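Local coordinates for cysteine protease S273R (African swine fever virus pig/Kenya/KEN-50/1950, PDB 6LJB), which is a cysteine endopeptidase that probably matures the viral polyproteins pp220 and pp62 into core-shell proteins and dampens host innate immunity, at residues Lys106-Pro111 with His121-Gln126; Asn151-Val156 with Val170-Asp175. One frame throughout, in Å; residues are numbered along the deposited sequence.

Interaction 1 (Lys106-Pro111 with His121-Gln126); sequences KFFNCP and HYKFNQ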
ATOM      1  N   LYS A 106     -12.188  -5.320  -2.262  1.00 33.31           N
ATOM      2  CA  LYS A 106     -13.098  -4.419  -1.563  1.00 30.30           C
ATOM      3  C   LYS A 106     -12.339  -3.429  -0.684  1.00 32.26           C
ATOM      4  O   LYS A 106     -12.833  -3.011   0.364  1.00 32.15           O
ATOM      5  CB  LYS A 106     -14.115  -5.204  -0.739  1.00 36.28           C
ATOM      6  CG  LYS A 106     -14.981  -6.144  -1.566  1.00 35.83           C
ATOM      7  CD  LYS A 106     -16.264  -6.511  -0.836  1.00 44.03           C
ATOM      8  CE  LYS A 106     -17.176  -5.305  -0.686  1.00 37.40           C
ATOM      9  NZ  LYS A 106     -18.495  -5.671  -0.100  1.00 32.22           N
ATOM     10  N   PHE A 107     -11.138  -3.046  -1.105  1.00 29.37           N
ATOM     11  CA  PHE A 107     -10.334  -2.056  -0.406  1.00 24.16           C
ATOM     12  C   PHE A 107     -10.300  -0.762  -1.209  1.00 28.16           C
ATOM     13  O   PHE A 107     -10.118  -0.784  -2.430  1.00 29.93           O
ATOM     14  CB  PHE A 107      -8.910  -2.566  -0.172  1.00 25.74           C
ATOM     15  CG  PHE A 107      -7.950  -1.501   0.276  1.00 26.93           C
ATOM     16  CD1 PHE A 107      -8.058  -0.937   1.536  1.00 23.40           C
ATOM     17  CD2 PHE A 107      -6.935  -1.068  -0.562  1.00 23.56           C
ATOM     18  CE1 PHE A 107      -7.175   0.043   1.950  1.00 20.46           C
ATOM     19  CE2 PHE A 107      -6.049  -0.089  -0.153  1.00 22.10           C
ATOM     20  CZ  PHE A 107      -6.169   0.467   1.105  1.00 19.51           C
ATOM     21  N   PHE A 108     -10.478   0.361  -0.519  1.00 26.65           N
ATOM     22  CA  PHE A 108     -10.474   1.676  -1.147  1.00 27.51           C
ATOM     23  C   PHE A 108      -9.119   2.332  -0.916  1.00 28.26           C
ATOM     24  O   PHE A 108      -8.727   2.568   0.233  1.00 28.60           O
ATOM     25  CB  PHE A 108     -11.596   2.553  -0.594  1.00 25.55           C
ATOM     26  CG  PHE A 108     -11.843   3.798  -1.398  1.00 28.69           C
ATOM     27  CD1 PHE A 108     -11.147   4.966  -1.127  1.00 23.84           C
ATOM     28  CD2 PHE A 108     -12.767   3.800  -2.429  1.00 30.48           C
ATOM     29  CE1 PHE A 108     -11.373   6.111  -1.868  1.00 26.73           C
ATOM     30  CE2 PHE A 108     -12.996   4.941  -3.172  1.00 31.45           C
ATOM     31  CZ  PHE A 108     -12.298   6.098  -2.892  1.00 31.01           C
ATOM     32  N   ASN A 109      -8.393   2.539  -2.014  1.00 26.64           N
ATOM     33  CA  ASN A 109      -7.029   3.125  -1.987  1.00 26.41           C
ATOM     34  C   ASN A 109      -7.130   4.641  -2.148  1.00 31.79           C
ATOM     35  O   ASN A 109      -6.953   5.126  -3.275  1.00 34.39           O
ATOM     36  CB  ASN A 109      -6.164   2.525  -3.095  1.00 28.40           C
ATOM     37  CG  ASN A 109      -6.875   2.481  -4.431  1.00 34.25           C
ATOM     38  OD1 ASN A 109      -8.007   2.019  -4.520  1.00 30.34           O
ATOM     39  ND2 ASN A 109      -6.218   2.958  -5.472  1.00 28.88           N
ATOM     40  N   CYS A 110      -7.405   5.352  -1.055  1.00 28.42           N
ATOM     41  CA  CYS A 110      -7.476   6.831  -1.110  1.00 27.25           C
ATOM     42  C   CYS A 110      -6.069   7.371  -1.375  1.00 31.87           C
ATOM     43  O   CYS A 110      -5.137   6.950  -0.670  1.00 37.34           O
ATOM     44  CB  CYS A 110      -7.975   7.389   0.215  1.00 25.38           C
ATOM     45  SG  CYS A 110      -8.124   9.191   0.231  1.00 29.25           S
ATOM     46  N   PRO A 111      -5.883   8.329  -2.308  1.00 30.27           N
ATOM     47  CA  PRO A 111      -4.566   8.902  -2.585  1.00 35.15           C
ATOM     48  C   PRO A 111      -4.022   9.669  -1.370  1.00 35.20           C
ATOM     49  O   PRO A 111      -4.792  10.211  -0.605  1.00 51.30           O
ATOM     50  CB  PRO A 111      -4.778   9.824  -3.797  1.00 30.01           C
ATOM     51  CG  PRO A 111      -6.269  10.056  -3.857  1.00 29.51           C
ATOM     52  CD  PRO A 111      -6.910   8.851  -3.204  1.00 35.35           C
ATOM     53  N   HIS A 121      -7.876  21.326  -1.263  1.00 47.05           N
ATOM     54  CA  HIS A 121      -8.615  20.170  -1.752  1.00 46.91           C
ATOM     55  C   HIS A 121      -7.736  18.927  -1.749  1.00 49.34           C
ATOM     56  O   HIS A 121      -6.652  18.911  -2.341  1.00 43.45           O
ATOM     57  CB  HIS A 121      -9.147  20.431  -3.162  1.00 52.05           C
ATOM     58  CG  HIS A 121      -9.983  19.314  -3.710  1.00 55.44           C
ATOM     59  ND1 HIS A 121      -9.455  18.091  -4.067  1.00 53.11           N
ATOM     60  CD2 HIS A 121     -11.310  19.238  -3.967  1.00 51.68           C
ATOM     61  CE1 HIS A 121     -10.422  17.309  -4.513  1.00 53.88           C
ATOM     62  NE2 HIS A 121     -11.557  17.982  -4.466  1.00 57.05           N
ATOM     63  N   TYR A 122      -8.212  17.884  -1.077  1.00 46.07           N
ATOM     64  CA  TYR A 122      -7.607  16.562  -1.126  1.00 38.36           C
ATOM     65  C   TYR A 122      -8.721  15.532  -1.208  1.00 41.50           C
ATOM     66  O   TYR A 122      -9.755  15.679  -0.550  1.00 43.86           O
ATOM     67  CB  TYR A 122      -6.728  16.284   0.102  1.00 40.98           C
ATOM     68  CG  TYR A 122      -5.334  16.859   0.010  1.00 37.20           C
ATOM     69  CD1 TYR A 122      -4.293  16.120  -0.536  1.00 39.51           C
ATOM     70  CD2 TYR A 122      -5.056  18.138   0.473  1.00 40.18           C
ATOM     71  CE1 TYR A 122      -3.015  16.636  -0.617  1.00 36.54           C
ATOM     72  CE2 TYR A 122      -3.781  18.665   0.393  1.00 41.98           C
ATOM     73  CZ  TYR A 122      -2.764  17.910  -0.154  1.00 44.41           C
ATOM     74  OH  TYR A 122      -1.492  18.429  -0.239  1.00 43.36           O
ATOM     75  N   LYS A 123      -8.508  14.495  -2.022  1.00 40.54           N
ATOM     76  CA  LYS A 123      -9.490  13.419  -2.135  1.00 34.39           C
ATOM     77  C   LYS A 123      -9.833  12.833  -0.773  1.00 38.40           C
ATOM     78  O   LYS A 123     -10.960  12.376  -0.556  1.00 38.43           O
ATOM     79  CB  LYS A 123      -8.959  12.326  -3.067  1.00 36.11           C
ATOM     80  CG  LYS A 123      -9.925  11.178  -3.323  1.00 39.62           C
ATOM     81  CD  LYS A 123     -11.081  11.602  -4.215  1.00 40.03           C
ATOM     82  CE  LYS A 123     -11.937  10.408  -4.605  1.00 42.84           C
ATOM     83  NZ  LYS A 123     -11.133   9.350  -5.279  1.00 38.76           N
ATOM     84  N   PHE A 124      -8.879  12.859   0.160  1.00 36.85           N
ATOM     85  CA  PHE A 124      -9.107  12.329   1.500  1.00 38.41           C
ATOM     86  C   PHE A 124     -10.246  13.061   2.202  1.00 34.26           C
ATOM     87  O   PHE A 124     -11.125  12.434   2.803  1.00 32.58           O
ATOM     88  CB  PHE A 124      -7.812  12.426   2.304  1.00 33.44           C
ATOM     89  CG  PHE A 124      -7.958  12.070   3.753  1.00 31.80           C
ATOM     90  CD1 PHE A 124      -7.989  10.746   4.155  1.00 27.66           C
ATOM     91  CD2 PHE A 124      -8.032  13.061   4.717  1.00 31.59           C
ATOM     92  CE1 PHE A 124      -8.111  10.417   5.490  1.00 24.15           C
ATOM     93  CE2 PHE A 124      -8.154  12.740   6.053  1.00 25.28           C
ATOM     94  CZ  PHE A 124      -8.191  11.415   6.441  1.00 27.08           C
ATOM     95  N   ASN A 125     -10.247  14.391   2.135  1.00 31.30           N
ATOM     96  CA  ASN A 125     -11.287  15.177   2.788  1.00 35.14           C
ATOM     97  C   ASN A 125     -12.564  15.277   1.963  1.00 39.50           C
ATOM     98  O   ASN A 125     -13.573  15.772   2.473  1.00 40.51           O
ATOM     99  CB  ASN A 125     -10.763  16.583   3.099  1.00 34.04           C
ATOM    100  CG  ASN A 125     -11.587  17.290   4.159  1.00 38.27           C
ATOM    101  OD1 ASN A 125     -12.324  16.655   4.914  1.00 39.16           O
ATOM    102  ND2 ASN A 125     -11.463  18.611   4.224  1.00 34.75           N
ATOM    103  N   GLN A 126     -12.552  14.816   0.711  1.00 37.57           N
ATOM    104  CA  GLN A 126     -13.725  14.914  -0.146  1.00 37.13           C
ATOM    105  C   GLN A 126     -14.549  13.636  -0.201  1.00 36.43           C
ATOM    106  O   GLN A 126     -15.713  13.693  -0.611  1.00 37.57           O
ATOM    107  CB  GLN A 126     -13.313  15.303  -1.572  1.00 37.80           C
ATOM    108  CG  GLN A 126     -12.531  16.599  -1.651  1.00 42.27           C
ATOM    109  CD  GLN A 126     -13.195  17.731  -0.893  1.00 53.47           C
ATOM    110  OE1 GLN A 126     -12.580  18.360  -0.031  1.00 52.29           O
ATOM    111  NE2 GLN A 126     -14.455  18.002  -1.215  1.00 51.42           N
TER
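Cys110 and Pro111 meet Lys123 and Phe124 where the chain leaving 107-109, an edge strand of the Ulp1-like protease sheet, meets the short helical turn around 123-126. With SG anti to the backbone N (chi1 -179°), the thiol of Cys110 reaches the helix backbone, SG lying 3.5 Å from CA of Phe124 and 3.9 Å from its CB. The same sulfur stands at the edge of the Phe124 ring, 5.5 Å from the centroid, in a sulfur-aromatic contact. Phe124 turns its ring onward into the core, where it stacks with Trp200 and meets Phe117 edge-to-face; its backbone O takes the indole N-H of Trp200. Beside the thiol, the Pro111 ring lies against the aliphatic root of Lys123, Pro111 CG to Lys123 CB 3.6 Å, and Pro111 CD reaches Lys123 CG at 3.8 Å. The lysine chain leaves the helix anti to the backbone N, then bends at chi2 (72°) and chi4, which carries its ammonium toward the Phe108 ring, where NZ hydrogen-bonds the carbonyl O of Leu138. The Phe108 and Lys123 side chains run at about a right angle and meet at their ends, Lys123 NZ 4.2 Å from Phe108 CZ, oblique to the ring.

Interaction 2 (Asn151-Val156 with Val170-Asp175); sequences NTFGCV and VAIFVD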
ATOM      1  N   ASN A 151     -15.526  -2.496   1.774  1.00 33.59           N
ATOM      2  CA  ASN A 151     -15.697  -2.673   3.207  1.00 30.42           C
ATOM      3  C   ASN A 151     -14.487  -2.201   4.002  1.00 30.29           C
ATOM      4  O   ASN A 151     -14.502  -2.282   5.234  1.00 30.09           O
ATOM      5  CB  ASN A 151     -15.995  -4.142   3.529  1.00 26.13           C
ATOM      6  CG  ASN A 151     -14.968  -5.093   2.941  1.00 34.87           C
ATOM      7  OD1 ASN A 151     -13.908  -4.675   2.477  1.00 32.46           O
ATOM      8  ND2 ASN A 151     -15.278  -6.384   2.965  1.00 30.42           N
ATOM      9  N   THR A 152     -13.444  -1.719   3.329  1.00 27.01           N
ATOM     10  CA  THR A 152     -12.260  -1.192   3.990  1.00 26.65           C
ATOM     11  C   THR A 152     -11.807   0.072   3.274  1.00 27.78           C
ATOM     12  O   THR A 152     -11.958   0.206   2.058  1.00 29.04           O
ATOM     13  CB  THR A 152     -11.111  -2.212   4.021  1.00 24.21           C
ATOM     14  OG1 THR A 152     -10.970  -2.822   2.732  1.00 29.35           O
ATOM     15  CG2 THR A 152     -11.370  -3.286   5.067  1.00 30.73           C
ATOM     16  N   PHE A 153     -11.248   0.999   4.049  1.00 27.27           N
ATOM     17  CA  PHE A 153     -10.747   2.269   3.541  1.00 25.93           C
ATOM     18  C   PHE A 153      -9.351   2.497   4.097  1.00 27.48           C
ATOM     19  O   PHE A 153      -9.116   2.291   5.292  1.00 28.73           O
ATOM     20  CB  PHE A 153     -11.681   3.423   3.929  1.00 27.57           C
ATOM     21  CG  PHE A 153     -11.182   4.782   3.517  1.00 25.37           C
ATOM     22  CD1 PHE A 153     -11.495   5.303   2.273  1.00 24.23           C
ATOM     23  CD2 PHE A 153     -10.415   5.546   4.382  1.00 25.21           C
ATOM     24  CE1 PHE A 153     -11.042   6.554   1.895  1.00 28.06           C
ATOM     25  CE2 PHE A 153      -9.958   6.796   4.009  1.00 27.63           C
ATOM     26  CZ  PHE A 153     -10.273   7.301   2.764  1.00 24.48           C
ATOM     27  N   GLY A 154      -8.428   2.920   3.236  1.00 26.53           N
ATOM     28  CA  GLY A 154      -7.058   3.133   3.658  1.00 24.04           C
ATOM     29  C   GLY A 154      -6.405   4.355   3.049  1.00 27.86           C
ATOM     30  O   GLY A 154      -6.541   4.609   1.849  1.00 24.87           O
ATOM     31  N   CYS A 155      -5.689   5.120   3.871  1.00 23.46           N
ATOM     32  CA  CYS A 155      -4.990   6.307   3.406  1.00 28.77           C
ATOM     33  C   CYS A 155      -3.774   6.546   4.288  1.00 25.84           C
ATOM     34  O   CYS A 155      -3.754   6.161   5.460  1.00 31.72           O
ATOM     35  CB  CYS A 155      -5.898   7.542   3.415  1.00 25.85           C
ATOM     36  SG  CYS A 155      -5.146   9.022   2.698  1.00 25.14           S
ATOM     37  N   VAL A 156      -2.761   7.186   3.710  1.00 23.10           N
ATOM     38  CA  VAL A 156      -1.535   7.533   4.419  1.00 25.18           C
ATOM     39  C   VAL A 156      -1.303   9.027   4.247  1.00 25.75           C
ATOM     40  O   VAL A 156      -1.246   9.524   3.116  1.00 32.51           O
ATOM     41  CB  VAL A 156      -0.325   6.732   3.913  1.00 24.99           C
ATOM     42  CG1 VAL A 156       0.928   7.138   4.668  1.00 31.00           C
ATOM     43  CG2 VAL A 156      -0.576   5.240   4.061  1.00 24.17           C
ATOM     44  N   VAL A 170       1.727   8.869   8.433  1.00 33.28           N
ATOM     45  CA  VAL A 170       0.797   8.227   9.352  1.00 29.62           C
ATOM     46  C   VAL A 170      -0.307   7.582   8.526  1.00 27.83           C
ATOM     47  O   VAL A 170      -0.579   7.980   7.393  1.00 25.32           O
ATOM     48  CB  VAL A 170       0.199   9.210  10.381  1.00 31.33           C
ATOM     49  CG1 VAL A 170       1.290   9.763  11.286  1.00 28.03           C
ATOM     50  CG2 VAL A 170      -0.541  10.333   9.672  1.00 25.97           C
ATOM     51  N   ALA A 171      -0.951   6.577   9.112  1.00 25.01           N
ATOM     52  CA  ALA A 171      -1.908   5.743   8.399  1.00 26.00           C
ATOM     53  C   ALA A 171      -3.323   5.957   8.919  1.00 24.29           C
ATOM     54  O   ALA A 171      -3.535   6.153  10.120  1.00 24.48           O
ATOM     55  CB  ALA A 171      -1.535   4.262   8.518  1.00 24.80           C
ATOM     56  N   ILE A 172      -4.287   5.918   8.001  1.00 24.67           N
ATOM     57  CA  ILE A 172      -5.710   5.944   8.317  1.00 24.68           C
ATOM     58  C   ILE A 172      -6.335   4.678   7.751  1.00 24.53           C
ATOM     59  O   ILE A 172      -6.176   4.381   6.562  1.00 26.20           O
ATOM     60  CB  ILE A 172      -6.402   7.196   7.748  1.00 24.63           C
ATOM     61  CG1 ILE A 172      -6.148   8.408   8.646  1.00 26.61           C
ATOM     62  CG2 ILE A 172      -7.900   6.957   7.584  1.00 22.59           C
ATOM     63  CD1 ILE A 172      -6.823   8.317   9.999  1.00 28.82           C
ATOM     64  N   PHE A 173      -7.036   3.930   8.601  1.00 26.35           N
ATOM     65  CA  PHE A 173      -7.717   2.713   8.182  1.00 24.52           C
ATOM     66  C   PHE A 173      -9.125   2.705   8.753  1.00 27.78           C
ATOM     67  O   PHE A 173      -9.318   2.958   9.947  1.00 25.93           O
ATOM     68  CB  PHE A 173      -6.956   1.460   8.629  1.00 25.16           C
ATOM     69  CG  PHE A 173      -7.428   0.198   7.964  1.00 25.33           C
ATOM     70  CD1 PHE A 173      -6.992  -0.133   6.691  1.00 24.15           C
ATOM     71  CD2 PHE A 173      -8.309  -0.656   8.607  1.00 27.36           C
ATOM     72  CE1 PHE A 173      -7.424  -1.292   6.072  1.00 25.13           C
ATOM     73  CE2 PHE A 173      -8.747  -1.816   7.993  1.00 27.27           C
ATOM     74  CZ  PHE A 173      -8.302  -2.136   6.725  1.00 24.30           C
ATOM     75  N   VAL A 174     -10.103   2.418   7.899  1.00 29.48           N
ATOM     76  CA  VAL A 174     -11.508   2.350   8.283  1.00 27.39           C
ATOM     77  C   VAL A 174     -11.993   0.937   7.990  1.00 26.95           C
ATOM     78  O   VAL A 174     -12.043   0.521   6.826  1.00 26.38           O
ATOM     79  CB  VAL A 174     -12.358   3.393   7.543  1.00 26.31           C
ATOM     80  CG1 VAL A 174     -13.822   3.260   7.935  1.00 25.07           C
ATOM     81  CG2 VAL A 174     -11.845   4.795   7.834  1.00 23.98           C
ATOM     82  N   ASP A 175     -12.347   0.201   9.040  1.00 24.44           N
ATOM     83  CA  ASP A 175     -12.795  -1.181   8.921  1.00 29.59           C
ATOM     84  C   ASP A 175     -14.319  -1.200   8.981  1.00 32.45           C
ATOM     85  O   ASP A 175     -14.909  -0.870  10.013  1.00 30.35           O
ATOM     86  CB  ASP A 175     -12.185  -2.043  10.026  1.00 29.18           C
ATOM     87  CG  ASP A 175     -12.277  -3.528   9.732  1.00 28.33           C
ATOM     88  OD1 ASP A 175     -13.109  -3.925   8.890  1.00 23.96           O
ATOM     89  OD2 ASP A 175     -11.515  -4.302  10.349  1.00 27.98           O
TER
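Phe153 and Val174 are a hydrogen-bonded pair on neighbouring antiparallel strands and exchange both backbone bonds: Phe153 N to Val174 O at 2.9 Å, and Val174 N to Phe153 O at 2.8 Å. The Cys155-Ile172 pair repeats the exchange, the bond from Ile172 N to Cys155 O being nearly straight, with an N-H...O angle of 165°. Segments 152-156 and 170-175 run at 170° to each other and belong to the beta hairpin 152-158/169-175 in the central sheet of the Ulp1-like catalytic domain. On the face of Phe153, Cys155, Ile172 and Val174 the packing is close and apolar: Phe153 CB lies 3.7 Å from Val174 CB, while CG2 of Ile172 comes to the edge of the Phe153 ring. Helix 195-208 covers this face through Val197 and Trp200 on Ile172 and Leu208 on Val174. On the other face Gly154 has no side chain, and Phe173, CG anti to the backbone N (chi1 -167°), leans its ring across the hairpin, CD1 3.5 Å from Phe153 O and CZ 3.7 Å from Thr152 CG2. The looser end is at Asn151 and Asp175, both partly exposed. There Asp175 turns its carboxylate to Arg243 and Arg177 in salt bridges, and its OD1 stays 4.2 Å from CG2 of Thr152.

In the fold
From the N terminus, the chain passes helix 90-103 and enters strand 107-109, at one edge of the five-stranded sheet. Interaction 1 closes a short loop from there to helix 123-126. After helix 129-134 and the small hairpin 139-141/144-146, the chain returns as strand 152-158, and interaction 2 closes the loop between strands 152-158 and 169-175, part of which (161-165) is not modelled. The two contacts follow in series, neither nesting nor crossing, with centres about 9 Å apart. They join through the sheet: 107-109 pairs parallel with 152-158, Phe108 N probably donating to Thr152 O at 3.0 Å. Beyond 169-175 lies strand 181-186; Val170 approaches His168 and Asn187, inferred active-site residues.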